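Local coordinates for regulator of polyketide synthase expression (Bifidobacterium adolescentis, PDB 3ONQ), which has no established function but, with a PucR-type helix-turn-helix domain at its C-terminal end, probably binds DNA as a transcriptional regulator of polyketide synthase expression, at residues Q8-S16 with R40-L48; F54-P63 with T93-Q101. All coordinates share one frame; numbering follows the deposited sequence.

Contact 1 (Q8-S16 with R40-L48)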
loop_
_atom_site.group_PDB
_atom_site.type_symbol
_atom_site.label_atom_id
_atom_site.label_comp_id
_atom_site.label_asym_id
_atom_site.label_seq_id
_atom_site.Cartn_x
_atom_site.Cartn_y
_atom_site.Cartn_z
ATOM N N GLN B 8 -5.406 -15.294 8.567
ATOM C CA GLN B 8 -4.612 -15.538 7.362
ATOM C C GLN B 8 -3.428 -16.470 7.632
ATOM O O GLN B 8 -2.862 -16.471 8.727
ATOM C CB GLN B 8 -4.118 -14.220 6.761
ATOM C CG GLN B 8 -3.297 -13.371 7.723
ATOM C CD GLN B 8 -2.001 -12.871 7.107
ATOM O OE1 GLN B 8 -1.924 -12.622 5.903
ATOM N NE2 GLN B 8 -0.968 -12.732 7.936
ATOM N N ALA B 9 -3.062 -17.256 6.624
ATOM C CA ALA B 9 -2.000 -18.254 6.744
ATOM C C ALA B 9 -0.674 -17.632 7.169
ATOM O O ALA B 9 -0.265 -16.605 6.632
ATOM C CB ALA B 9 -1.826 -18.997 5.424
ATOM N N ASP B 10 -0.003 -18.264 8.128
ATOM C CA ASP B 10 1.321 -17.817 8.548
ATOM C C ASP B 10 2.401 -18.567 7.758
ATOM O O ASP B 10 2.083 -19.422 6.932
ATOM C CB ASP B 10 1.500 -17.967 10.066
ATOM C CG ASP B 10 1.445 -19.412 10.533
ATOM O OD1 ASP B 10 1.897 -20.303 9.783
ATOM O OD2 ASP B 10 0.956 -19.654 11.661
ATOM N N ILE B 11 3.668 -18.243 7.985
ATOM C CA ILE B 11 4.731 -18.836 7.167
ATOM C C ILE B 11 4.822 -20.346 7.295
ATOM O O ILE B 11 5.207 -21.020 6.345
ATOM C CB ILE B 11 6.129 -18.220 7.412
ATOM C CG1 ILE B 11 6.579 -18.403 8.858
ATOM C CG2 ILE B 11 6.151 -16.762 7.031
ATOM C CD1 ILE B 11 7.933 -17.745 9.117
ATOM N N LEU B 12 4.467 -20.884 8.460
ATOM C CA LEU B 12 4.461 -22.331 8.627
ATOM C C LEU B 12 3.320 -22.975 7.831
ATOM O O LEU B 12 3.484 -24.057 7.255
ATOM C CB LEU B 12 4.383 -22.726 10.108
ATOM C CG LEU B 12 5.638 -22.390 10.920
ATOM C CD1 LEU B 12 5.520 -22.877 12.344
ATOM C CD2 LEU B 12 6.878 -22.985 10.278
ATOM N N ASP B 13 2.160 -22.327 7.823
ATOM C CA ASP B 13 1.060 -22.790 6.985
ATOM C C ASP B 13 1.538 -22.854 5.535
ATOM O O ASP B 13 1.448 -23.897 4.894
ATOM C CB ASP B 13 -0.151 -21.860 7.096
ATOM C CG ASP B 13 -0.747 -21.844 8.493
ATOM O OD1 ASP B 13 -0.780 -22.908 9.141
ATOM O OD2 ASP B 13 -1.172 -20.761 8.941
ATOM N N LEU B 14 2.069 -21.740 5.034
ATOM C CA LEU B 14 2.546 -21.670 3.650
ATOM C C LEU B 14 3.550 -22.768 3.303
ATOM O O LEU B 14 3.554 -23.269 2.181
ATOM C CB LEU B 14 3.163 -20.305 3.343
ATOM C CG LEU B 14 2.181 -19.147 3.467
ATOM C CD1 LEU B 14 2.839 -17.846 3.052
ATOM C CD2 LEU B 14 0.949 -19.434 2.623
ATOM N N LEU B 15 4.395 -23.136 4.264
ATOM C CA LEU B 15 5.441 -24.122 4.013
ATOM C C LEU B 15 4.935 -25.570 4.072
ATOM O O LEU B 15 5.656 -26.496 3.711
ATOM C CB LEU B 15 6.611 -23.927 4.982
ATOM C CG LEU B 15 7.471 -22.690 4.715
ATOM C CD1 LEU B 15 8.342 -22.377 5.924
ATOM C CD2 LEU B 15 8.330 -22.881 3.481
ATOM N N SER B 16 3.704 -25.764 4.537
ATOM C CA SER B 16 3.128 -27.108 4.621
ATOM C C SER B 16 4.117 -28.113 5.202
ATOM O O SER B 16 4.202 -29.248 4.732
ATOM C CB SER B 16 2.675 -27.605 3.241
ATOM O OG SER B 16 1.982 -26.600 2.519
ATOM N N ARG B 40 5.158 -11.939 5.672
ATOM C CA ARG B 40 5.441 -13.357 5.547
ATOM C C ARG B 40 6.497 -13.608 4.465
ATOM O O ARG B 40 7.370 -14.442 4.622
ATOM C CB ARG B 40 4.168 -14.131 5.220
ATOM C CG ARG B 40 3.087 -14.029 6.264
ATOM C CD ARG B 40 1.770 -14.558 5.751
ATOM N NE ARG B 40 1.254 -13.760 4.649
ATOM C CZ ARG B 40 0.315 -14.165 3.808
ATOM N NH1 ARG B 40 -0.228 -15.360 3.937
ATOM N NH2 ARG B 40 -0.084 -13.370 2.836
ATOM N N VAL B 41 6.401 -12.872 3.368
ATOM C CA VAL B 41 7.344 -12.984 2.258
ATOM C C VAL B 41 8.684 -12.411 2.670
ATOM O O VAL B 41 9.735 -12.941 2.331
ATOM C CB VAL B 41 6.802 -12.267 1.000
ATOM C CG1 VAL B 41 7.780 -12.381 -0.146
ATOM C CG2 VAL B 41 5.460 -12.837 0.617
ATOM N N VAL B 42 8.653 -11.320 3.427
ATOM C CA VAL B 42 9.877 -10.809 4.019
ATOM C C VAL B 42 10.541 -11.887 4.880
ATOM O O VAL B 42 11.760 -12.086 4.810
ATOM C CB VAL B 42 9.610 -9.564 4.876
ATOM C CG1 VAL B 42 10.901 -9.104 5.554
ATOM C CG2 VAL B 42 9.002 -8.453 4.028
ATOM N N SER B 43 9.740 -12.596 5.680
ATOM C CA SER B 43 10.272 -13.679 6.508
ATOM C C SER B 43 10.872 -14.811 5.665
ATOM O O SER B 43 11.945 -15.331 5.976
ATOM C CB SER B 43 9.204 -14.234 7.473
ATOM O OG SER B 43 8.874 -13.295 8.488
ATOM N N LEU B 44 10.182 -15.202 4.600
ATOM C CA LEU B 44 10.728 -16.242 3.733
ATOM C C LEU B 44 12.068 -15.810 3.146
ATOM O O LEU B 44 13.022 -16.585 3.109
ATOM C CB LEU B 44 9.755 -16.585 2.611
ATOM C CG LEU B 44 8.456 -17.265 3.036
ATOM C CD1 LEU B 44 7.627 -17.556 1.808
ATOM C CD2 LEU B 44 8.736 -18.539 3.795
HETATM N N MSE B 45 12.142 -14.571 2.673
HETATM C CA MSE B 45 13.395 -14.079 2.103
HETATM C C MSE B 45 14.460 -13.983 3.209
HETATM O O MSE B 45 15.630 -14.304 2.994
HETATM C CB MSE B 45 13.188 -12.732 1.415
HETATM C CG MSE B 45 12.272 -12.819 0.191
HETATM SE SE MSE B 45 13.130 -13.791 -1.267
HETATM C CE MSE B 45 14.028 -12.241 -2.054
ATOM N N ASN B 46 14.047 -13.546 4.392
ATOM C CA ASN B 46 14.945 -13.574 5.553
ATOM C C ASN B 46 15.573 -14.944 5.747
ATOM O O ASN B 46 16.775 -15.073 5.909
ATOM C CB ASN B 46 14.172 -13.227 6.818
ATOM C CG ASN B 46 14.437 -11.831 7.300
ATOM O OD1 ASN B 46 15.580 -11.373 7.307
ATOM N ND2 ASN B 46 13.380 -11.143 7.725
ATOM N N ILE B 47 14.735 -15.975 5.751
ATOM C CA ILE B 47 15.187 -17.346 5.957
ATOM C C ILE B 47 16.176 -17.780 4.888
ATOM O O ILE B 47 17.124 -18.516 5.164
ATOM C CB ILE B 47 13.977 -18.309 5.980
ATOM C CG1 ILE B 47 13.249 -18.196 7.317
ATOM C CG2 ILE B 47 14.412 -19.737 5.728
ATOM C CD1 ILE B 47 11.752 -18.457 7.228
ATOM N N LEU B 48 15.946 -17.321 3.660
ATOM C CA LEU B 48 16.825 -17.636 2.542
ATOM C C LEU B 48 18.143 -16.867 2.599
ATOM O O LEU B 48 19.100 -17.230 1.918
ATOM C CB LEU B 48 16.120 -17.344 1.213
ATOM C CG LEU B 48 15.069 -18.371 0.782
ATOM C CD1 LEU B 48 14.358 -17.900 -0.481
ATOM C CD2 LEU B 48 15.727 -19.729 0.557
#

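Contact 2 (F54-P63 with T93-Q101)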
loop_
_atom_site.group_PDB
_atom_site.type_symbol
_atom_site.label_atom_id
_atom_site.label_comp_id
_atom_site.label_asym_id
_atom_site.label_seq_id
_atom_site.Cartn_x
_atom_site.Cartn_y
_atom_site.Cartn_z
ATOM N N PHE B 54 17.735 -4.888 0.762
ATOM C CA PHE B 54 18.691 -5.321 -0.243
ATOM C C PHE B 54 18.405 -4.709 -1.608
ATOM O O PHE B 54 17.308 -4.210 -1.868
ATOM C CB PHE B 54 18.675 -6.849 -0.342
ATOM C CG PHE B 54 17.299 -7.430 -0.578
ATOM C CD1 PHE B 54 16.764 -7.471 -1.855
ATOM C CD2 PHE B 54 16.549 -7.943 0.476
ATOM C CE1 PHE B 54 15.503 -7.998 -2.087
ATOM C CE2 PHE B 54 15.275 -8.484 0.251
ATOM C CZ PHE B 54 14.757 -8.505 -1.038
ATOM N N ASN B 55 19.409 -4.732 -2.473
ATOM C CA ASN B 55 19.201 -4.410 -3.880
ATOM C C ASN B 55 19.191 -5.690 -4.700
ATOM O O ASN B 55 19.890 -6.645 -4.377
ATOM C CB ASN B 55 20.281 -3.460 -4.391
ATOM C CG ASN B 55 20.211 -2.105 -3.730
ATOM O OD1 ASN B 55 21.222 -1.571 -3.262
ATOM N ND2 ASN B 55 19.007 -1.544 -3.672
ATOM N N CYS B 56 18.390 -5.715 -5.756
ATOM C CA CYS B 56 18.257 -6.925 -6.541
ATOM C C CYS B 56 17.882 -6.556 -7.967
ATOM O O CYS B 56 17.491 -5.414 -8.230
ATOM C CB CYS B 56 17.172 -7.829 -5.931
ATOM S SG CYS B 56 15.483 -7.102 -5.972
ATOM N N PHE B 57 17.993 -7.529 -8.872
ATOM C CA PHE B 57 17.537 -7.374 -10.246
ATOM C C PHE B 57 17.241 -8.765 -10.763
ATOM O O PHE B 57 17.637 -9.759 -10.146
ATOM C CB PHE B 57 18.599 -6.692 -11.124
ATOM C CG PHE B 57 19.913 -7.427 -11.172
ATOM C CD1 PHE B 57 20.123 -8.444 -12.093
ATOM C CD2 PHE B 57 20.941 -7.097 -10.303
ATOM C CE1 PHE B 57 21.334 -9.125 -12.138
ATOM C CE2 PHE B 57 22.154 -7.770 -10.344
ATOM C CZ PHE B 57 22.352 -8.794 -11.259
ATOM N N ALA B 58 16.554 -8.840 -11.894
ATOM C CA ALA B 58 16.142 -10.126 -12.421
ATOM C C ALA B 58 16.580 -10.302 -13.870
ATOM O O ALA B 58 16.687 -9.331 -14.627
ATOM C CB ALA B 58 14.620 -10.283 -12.292
ATOM N N ILE B 59 16.837 -11.549 -14.242
ATOM C CA ILE B 59 17.142 -11.909 -15.614
ATOM C C ILE B 59 16.238 -13.072 -15.945
ATOM O O ILE B 59 16.031 -13.956 -15.099
ATOM C CB ILE B 59 18.599 -12.377 -15.767
ATOM C CG1 ILE B 59 19.562 -11.275 -15.343
ATOM C CG2 ILE B 59 18.880 -12.776 -17.210
ATOM C CD1 ILE B 59 21.043 -11.702 -15.380
ATOM N N GLY B 60 15.687 -13.085 -17.156
ATOM C CA GLY B 60 14.793 -14.157 -17.548
ATOM C C GLY B 60 14.880 -14.434 -19.035
ATOM O O GLY B 60 15.170 -13.537 -19.828
ATOM N N GLY B 61 14.632 -15.687 -19.406
ATOM C CA GLY B 61 14.605 -16.102 -20.795
ATOM C C GLY B 61 14.383 -17.599 -20.839
ATOM O O GLY B 61 13.945 -18.190 -19.854
ATOM N N VAL B 62 14.684 -18.219 -21.975
ATOM C CA VAL B 62 14.487 -19.655 -22.120
ATOM C C VAL B 62 15.834 -20.359 -22.039
ATOM O O VAL B 62 16.772 -19.958 -22.713
ATOM C CB VAL B 62 13.831 -19.975 -23.468
ATOM C CG1 VAL B 62 13.685 -21.490 -23.656
ATOM C CG2 VAL B 62 12.484 -19.260 -23.591
ATOM N N PRO B 63 15.933 -21.422 -21.225
ATOM C CA PRO B 63 17.243 -22.067 -21.057
ATOM C C PRO B 63 17.828 -22.573 -22.371
ATOM O O PRO B 63 17.093 -22.985 -23.257
ATOM C CB PRO B 63 16.972 -23.227 -20.083
ATOM C CG PRO B 63 15.484 -23.280 -19.901
ATOM C CD PRO B 63 14.913 -21.964 -20.313
ATOM N N THR B 93 7.692 -21.809 -20.198
ATOM C CA THR B 93 8.976 -22.207 -20.756
ATOM C C THR B 93 10.141 -21.352 -20.233
ATOM O O THR B 93 11.308 -21.646 -20.519
ATOM C CB THR B 93 8.963 -22.034 -22.271
ATOM O OG1 THR B 93 8.638 -20.669 -22.565
ATOM C CG2 THR B 93 7.923 -22.941 -22.905
ATOM N N PHE B 94 9.832 -20.291 -19.488
ATOM C CA PHE B 94 10.865 -19.343 -19.047
ATOM C C PHE B 94 11.519 -19.737 -17.721
ATOM O O PHE B 94 10.861 -20.270 -16.833
ATOM C CB PHE B 94 10.277 -17.943 -18.883
ATOM C CG PHE B 94 9.564 -17.441 -20.097
ATOM C CD1 PHE B 94 10.210 -17.382 -21.318
ATOM C CD2 PHE B 94 8.254 -17.008 -20.012
ATOM C CE1 PHE B 94 9.552 -16.917 -22.433
ATOM C CE2 PHE B 94 7.596 -16.542 -21.126
ATOM C CZ PHE B 94 8.244 -16.502 -22.334
ATOM N N LEU B 95 12.814 -19.458 -17.600
ATOM C CA LEU B 95 13.502 -19.498 -16.313
ATOM C C LEU B 95 13.763 -18.057 -15.893
ATOM O O LEU B 95 14.294 -17.270 -16.676
ATOM C CB LEU B 95 14.823 -20.265 -16.425
ATOM C CG LEU B 95 15.652 -20.426 -15.147
ATOM C CD1 LEU B 95 16.397 -21.736 -15.156
ATOM C CD2 LEU B 95 16.631 -19.252 -14.956
ATOM N N LEU B 96 13.365 -17.705 -14.673
ATOM C CA LEU B 96 13.611 -16.365 -14.140
ATOM C C LEU B 96 14.540 -16.476 -12.947
ATOM O O LEU B 96 14.391 -17.375 -12.123
ATOM C CB LEU B 96 12.310 -15.676 -13.710
ATOM C CG LEU B 96 11.443 -14.989 -14.767
ATOM C CD1 LEU B 96 11.145 -15.915 -15.911
ATOM C CD2 LEU B 96 10.148 -14.465 -14.144
ATOM N N ALA B 97 15.497 -15.559 -12.864
ATOM C CA ALA B 97 16.455 -15.535 -11.776
ATOM C C ALA B 97 16.496 -14.143 -11.176
ATOM O O ALA B 97 16.702 -13.152 -11.888
ATOM C CB ALA B 97 17.842 -15.925 -12.276
ATOM N N LEU B 98 16.311 -14.083 -9.863
ATOM C CA LEU B 98 16.391 -12.850 -9.112
ATOM C C LEU B 98 17.703 -12.862 -8.339
ATOM O O LEU B 98 17.876 -13.662 -7.419
ATOM C CB LEU B 98 15.230 -12.773 -8.130
ATOM C CG LEU B 98 15.231 -11.557 -7.204
ATOM C CD1 LEU B 98 14.751 -10.322 -7.960
ATOM C CD2 LEU B 98 14.355 -11.828 -5.995
ATOM N N ALA B 99 18.627 -11.980 -8.708
ATOM C CA ALA B 99 19.931 -11.939 -8.047
ATOM C C ALA B 99 20.005 -10.828 -7.010
ATOM O O ALA B 99 19.496 -9.720 -7.214
ATOM C CB ALA B 99 21.052 -11.774 -9.074
ATOM N N CYS B 100 20.649 -11.122 -5.893
ATOM C CA CYS B 100 20.899 -10.085 -4.912
ATOM C C CYS B 100 22.089 -9.261 -5.393
ATOM O O CYS B 100 23.134 -9.808 -5.753
ATOM C CB CYS B 100 21.183 -10.684 -3.527
ATOM S SG CYS B 100 21.557 -9.411 -2.305
ATOM N N GLN B 101 21.932 -7.948 -5.435
ATOM C CA GLN B 101 23.024 -7.129 -5.927
ATOM C C GLN B 101 23.988 -6.823 -4.797
ATOM O O GLN B 101 23.696 -6.021 -3.914
ATOM C CB GLN B 101 22.534 -5.845 -6.583
ATOM C CG GLN B 101 23.691 -4.911 -6.939
ATOM C CD GLN B 101 23.238 -3.646 -7.617
ATOM O OE1 GLN B 101 22.966 -3.635 -8.819
ATOM N NE2 GLN B 101 23.160 -2.563 -6.853
HETATM O O HOH W 1 21.890 -5.671 -1.722
HETATM O O HOH W 2 23.952 -2.947 -3.823
#

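Contact 1 (Q8-S16 with R40-L48)
Arg40 reaches back from helix 40-48 across the start of the short helix 11-15, and its side chain carries more of the buried surface than any other. Its NH1 donates to the backbone oxygen Ala9 O at 3.0 Å, in a bent bond (146° at the hydrogen). Gln8 OE1 stands over one face of the guanidinium, 3.4 Å from Arg40 CZ, with the amide plane turned 48° from it; Gln8 is poorly ordered, so this contact is probably mobile. A bend at chi3 of Arg40 swings the guanidinium toward the loop at Ala9, where Leu14 CD1 comes within 4.0 Å of Arg40 NH1.

Ile11, next in buried surface, packs against the first turn of the longer helix through its CG2 branch, 3.8 Å from Arg40 CB, while CD1 extends to Ile47 CD1 at 4.3 Å and also brushes Ser43 CB. Leu44 CD2 then touches Leu15 CD2, which continues the apolar seam.

The start of helix 11-15 is closed by a capping box: Asp13 N donates to Asp10 OD1, and Asp10 N to Asp13 OD2.

The two helix axes cross at -71°, 10.6 Å apart, and helix 21-33 packs against both, Leu27 meeting Leu14, Leu15 and Leu44. Asp38 forms a salt bridge with Arg40 NH2, and Asp10 and Asp13 pair with Arg40 of the second subunit, so this N-terminal helical corner is also part of a subunit interface.

Contact 2 (F54-P63 with T93-Q101)
Phe57 and Ala99 face each other as a hydrogen-bonded pair toward the Asn55 end of an antiparallel ladder between strands 55-61 and 94-100. Ala99 N donates to Phe57 O at 2.8 Å, and Phe57 N returns a longer bond to Ala99 O. The same two-way exchange joins Ile59 to Ala97 and Gly61 to Leu95, so six backbone bonds satisfy the N-H and C=O of all six residues. Alternating with them, the non-hydrogen-bonded pairs Cys56-Cys100, Ala58-Leu98 and Gly60-Leu96 bring the chains closer, and CA-H groups add contacts to the carbonyls, as from Ala58 CA to Ala97 O at 3.1 Å.

At the Asn55 end the ladder finishes on a single bond, Gln101 N to Asn55 O at 2.6 Å, with the donor 39° out of the carbonyl plane. Two waters serve several of the polar groups here. One accepts from Asn55 N and donates to Gln101 O; the other donates to Asn55 OD1 and Gln101 O and accepts from Gln101 NE2, bridging side-chain amides whose planes are 63° apart.

Phe57 holds CG between its backbone N and carbonyl carbon (chi1 59°), which lays the ring over Ala99: Ala99 CB stands 4.2 Å from the ring centroid in a CH-pi contact. On the other side of the sheet Leu98 CD1 packs 3.9 Å from Cys56 SG.

Strand 124-131 lies along the other edge of 55-61, exchanging backbone hydrogen bonds with Cys56, Ala58 and Gly60, and Ala58 N also bonds to Ser127 OG. Helix 132-149 covers the face with Cys56, Ala58 and Leu98; helices 67-80 and 107-114 cover the face with Leu95, Phe57 and Ile59.

Overall arrangement
Along the chain the contacts come in series: contact 1 closes with helix 39-48, and strand 55-61 of contact 2 follows directly. Their centres lie about 21 Å apart. Contact 1 is peripheral, about 26 Å from the centre of the chain, and reaches the second subunit; contact 2 is buried within the mixed sheet, where its strands are neighbours, and no other chain touches it. Selenomethionine Met45 joins them, its CE packing 3.9 Å from Phe54 CZ and 4.0 Å from Leu98 CD2. Helix 132-149 is shared too, meeting Val41 and Met45 through Val133 and covering the sheet face further along. Helix 39-48 thus packs directly against the alpha-beta-alpha sandwich, while helix 11-15 is joined to it through contact 1.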